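Local coordinates for methyltransferase (Streptococcus mutans, PDB 3LDF), which binds S-adenosyl-L-homocysteine and is probably an S-adenosylmethionine-dependent methyltransferase, possibly acting on RNA, at residues T111-G116 with I195-R200. Numbering follows the deposited sequence.
Sequences TIDCYG and IFLDQR. With SAH (S-adenosyl-L-homocysteine), chain B.
With CG trans to the carbonyl carbon in both Y115 (chi1 -81°) and L197 (chi1 -62°), the phenol of the strand residue and the isobutyl group of the loop residue meet obliquely between the two backbones. The leucine, extended further by its second torsion (167°), presents CD1 to the hydroxyl-bearing end of the ring, 3.8 Å from Y115 CZ. The same L197 methyl lies 3.7 Å from Y115 OH. I195 uses its CG2 methyl, which comes to the ring edge, near the ring plane, 4.0 Å from Y115 CE1. Y115 OH is hydrogen-bonded to T193 OG1, just ahead of the loop, while V185 of strand 181-185 touches both Y115 and I195. Further back along strand 110-115, D113 OD1 stands 4.1 Å from L197 CD1; this carboxylate is paired in a salt bridge with R98 of the adjacent strand 96-101. Between I195 and L197 in sequence, the CA–CB bond of F196 points away from the strand, and F196 CE2 lies 3.7 Å from CB of S-adenosyl-L-homocysteine. The buried interface thus joins the sheet containing strand 110-115 to the loop that leads into helix 200-210. Across it the contact is van der Waals in nature; the phenol hydroxyl and the carboxylate have their polar partners in T193 and R98, consistent with aliphatic methyls lying beside both in a buried setting.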
loop_
_atom_site.group_PDB
_atom_site.type_symbol
_atom_site.label_atom_id
_atom_site.label_comp_id
_atom_site.label_asym_id
_atom_site.label_seq_id
_atom_site.Cartn_x
_atom_site.Cartn_y
_atom_site.Cartn_z
ATOM N N THR A 111 -0.977 -8.140 -7.873
ATOM C CA THR A 111 0.220 -7.919 -7.085
ATOM C C THR A 111 0.738 -9.205 -6.451
ATOM O O THR A 111 -0.038 -10.123 -6.206
ATOM C CB THR A 111 0.012 -6.829 -5.985
ATOM O OG1 THR A 111 -0.844 -7.348 -4.939
ATOM C CG2 THR A 111 -0.617 -5.578 -6.648
ATOM N N ILE A 112 2.051 -9.241 -6.152
ATOM C CA ILE A 112 2.699 -10.375 -5.506
ATOM C C ILE A 112 3.763 -9.894 -4.493
ATOM O O ILE A 112 4.680 -9.129 -4.826
ATOM C CB ILE A 112 3.380 -11.283 -6.527
ATOM C CG1 ILE A 112 2.382 -11.632 -7.705
ATOM C CG2 ILE A 112 3.928 -12.615 -5.799
ATOM C CD1 ILE A 112 2.972 -12.404 -8.822
ATOM N N ASP A 113 3.669 -10.416 -3.275
ATOM C CA ASP A 113 4.537 -10.006 -2.200
ATOM C C ASP A 113 5.348 -11.170 -1.636
ATOM O O ASP A 113 4.857 -12.317 -1.538
ATOM C CB ASP A 113 3.704 -9.373 -1.076
ATOM C CG ASP A 113 3.163 -8.043 -1.446
ATOM O OD1 ASP A 113 3.907 -7.190 -1.992
ATOM O OD2 ASP A 113 1.991 -7.817 -1.121
ATOM N N CYS A 114 6.589 -10.883 -1.241
ATOM C CA CYS A 114 7.295 -11.931 -0.547
ATOM C C CYS A 114 7.390 -11.683 0.956
ATOM O O CYS A 114 7.507 -10.524 1.402
ATOM C CB CYS A 114 8.582 -12.328 -1.255
ATOM S SG CYS A 114 10.098 -11.652 -0.654
ATOM N N TYR A 115 7.256 -12.752 1.739
ATOM C CA TYR A 115 7.266 -12.641 3.204
ATOM C C TYR A 115 8.168 -13.769 3.747
ATOM O O TYR A 115 7.651 -14.788 4.141
ATOM C CB TYR A 115 5.839 -12.794 3.788
ATOM C CG TYR A 115 4.958 -11.554 3.747
ATOM C CD1 TYR A 115 4.932 -10.647 4.828
ATOM C CD2 TYR A 115 4.162 -11.244 2.620
ATOM C CE1 TYR A 115 4.123 -9.470 4.804
ATOM C CE2 TYR A 115 3.363 -10.085 2.600
ATOM C CZ TYR A 115 3.337 -9.213 3.712
ATOM O OH TYR A 115 2.572 -8.042 3.713
ATOM N N GLY A 116 9.489 -13.609 3.770
ATOM C CA GLY A 116 10.371 -14.696 4.229
ATOM C C GLY A 116 10.312 -15.849 3.232
ATOM O O GLY A 116 10.562 -15.645 2.028
ATOM N N ILE A 195 1.348 -5.694 8.473
ATOM C CA ILE A 195 2.257 -4.657 8.028
ATOM C C ILE A 195 1.860 -4.257 6.573
ATOM O O ILE A 195 1.468 -5.114 5.782
ATOM C CB ILE A 195 3.754 -5.162 8.093
ATOM C CG1 ILE A 195 4.729 -3.989 7.887
ATOM C CG2 ILE A 195 4.064 -6.198 7.017
ATOM C CD1 ILE A 195 6.106 -4.279 8.451
ATOM N N PHE A 196 1.955 -2.960 6.272
ATOM C CA PHE A 196 1.997 -2.398 4.947
ATOM C C PHE A 196 3.443 -2.151 4.606
ATOM O O PHE A 196 4.089 -1.187 5.113
ATOM C CB PHE A 196 1.191 -1.049 4.911
ATOM C CG PHE A 196 -0.305 -1.278 5.068
ATOM C CD1 PHE A 196 -1.108 -1.480 3.923
ATOM C CD2 PHE A 196 -0.878 -1.421 6.354
ATOM C CE1 PHE A 196 -2.500 -1.765 4.067
ATOM C CE2 PHE A 196 -2.209 -1.679 6.509
ATOM C CZ PHE A 196 -3.050 -1.872 5.350
ATOM N N LEU A 197 3.940 -2.982 3.702
ATOM C CA LEU A 197 5.315 -2.962 3.278
ATOM C C LEU A 197 5.677 -1.680 2.597
ATOM O O LEU A 197 6.879 -1.343 2.520
ATOM C CB LEU A 197 5.605 -4.120 2.302
ATOM C CG LEU A 197 5.402 -5.522 2.900
ATOM C CD1 LEU A 197 5.396 -6.632 1.828
ATOM C CD2 LEU A 197 6.338 -5.873 4.125
ATOM N N ASP A 198 4.664 -0.979 2.059
ATOM C CA ASP A 198 4.946 0.215 1.232
ATOM C C ASP A 198 5.481 1.416 2.023
ATOM O O ASP A 198 5.965 2.391 1.443
ATOM C CB ASP A 198 3.804 0.576 0.281
ATOM C CG ASP A 198 2.599 1.259 0.970
ATOM O OD1 ASP A 198 2.423 1.239 2.208
ATOM O OD2 ASP A 198 1.766 1.811 0.215
ATOM N N GLN A 199 5.471 1.283 3.345
ATOM C CA GLN A 199 5.965 2.318 4.257
ATOM C C GLN A 199 7.357 1.985 4.798
ATOM O O GLN A 199 7.874 2.661 5.725
ATOM C CB GLN A 199 4.928 2.561 5.390
ATOM C CG GLN A 199 3.739 3.397 4.788
ATOM C CD GLN A 199 2.482 3.213 5.583
ATOM O OE1 GLN A 199 2.279 2.155 6.156
ATOM N NE2 GLN A 199 1.682 4.269 5.719
ATOM N N ARG A 200 7.959 0.973 4.188
ATOM C CA ARG A 200 9.316 0.528 4.547
ATOM C C ARG A 200 10.327 1.697 4.802
ATOM O O ARG A 200 11.123 1.634 5.750
ATOM C CB ARG A 200 9.907 -0.415 3.470
ATOM C CG ARG A 200 11.388 -0.819 3.714
ATOM C CD ARG A 200 11.930 -1.915 2.815
ATOM N NE ARG A 200 11.960 -1.505 1.403
ATOM C CZ ARG A 200 11.017 -1.757 0.482
ATOM N NH1 ARG A 200 9.923 -2.491 0.768
ATOM N NH2 ARG A 200 11.200 -1.294 -0.755
HETATM N N SAH B . -1.057 3.136 9.979
HETATM C CA SAH B . -1.257 1.653 10.060
HETATM C CB SAH B . -2.212 1.156 8.925
HETATM C CG SAH B . -3.704 1.596 9.147
HETATM S SD SAH B . -4.887 0.278 8.821
HETATM C C SAH B . 0.116 1.056 10.084
HETATM O O SAH B . 1.120 1.820 10.194
HETATM O OXT SAH B . 0.247 -0.188 9.956
HETATM C "C5'" SAH B . -6.379 1.080 9.418
HETATM C "C4'" SAH B . -6.594 1.004 10.950
HETATM O "O4'" SAH B . -7.376 2.119 11.413
HETATM C "C3'" SAH B . -7.351 -0.250 11.441
HETATM O "O3'" SAH B . -6.503 -0.875 12.399
HETATM C "C2'" SAH B . -8.582 0.235 12.201
HETATM O "O2'" SAH B . -8.694 -0.451 13.459
HETATM C "C1'" SAH B . -8.195 1.693 12.525
HETATM N N9 SAH B . -9.302 2.687 12.698
HETATM C C8 SAH B . -10.341 2.967 11.828
HETATM N N7 SAH B . -11.104 3.986 12.317
HETATM C C5 SAH B . -10.549 4.373 13.503
HETATM C C6 SAH B . -10.822 5.391 14.531
HETATM N N6 SAH B . -11.890 6.229 14.381
HETATM N N1 SAH B . -9.969 5.487 15.602
HETATM C C2 SAH B . -8.909 4.660 15.769
HETATM N N3 SAH B . -8.594 3.721 14.862
HETATM C C4 SAH B . -9.368 3.518 13.745
#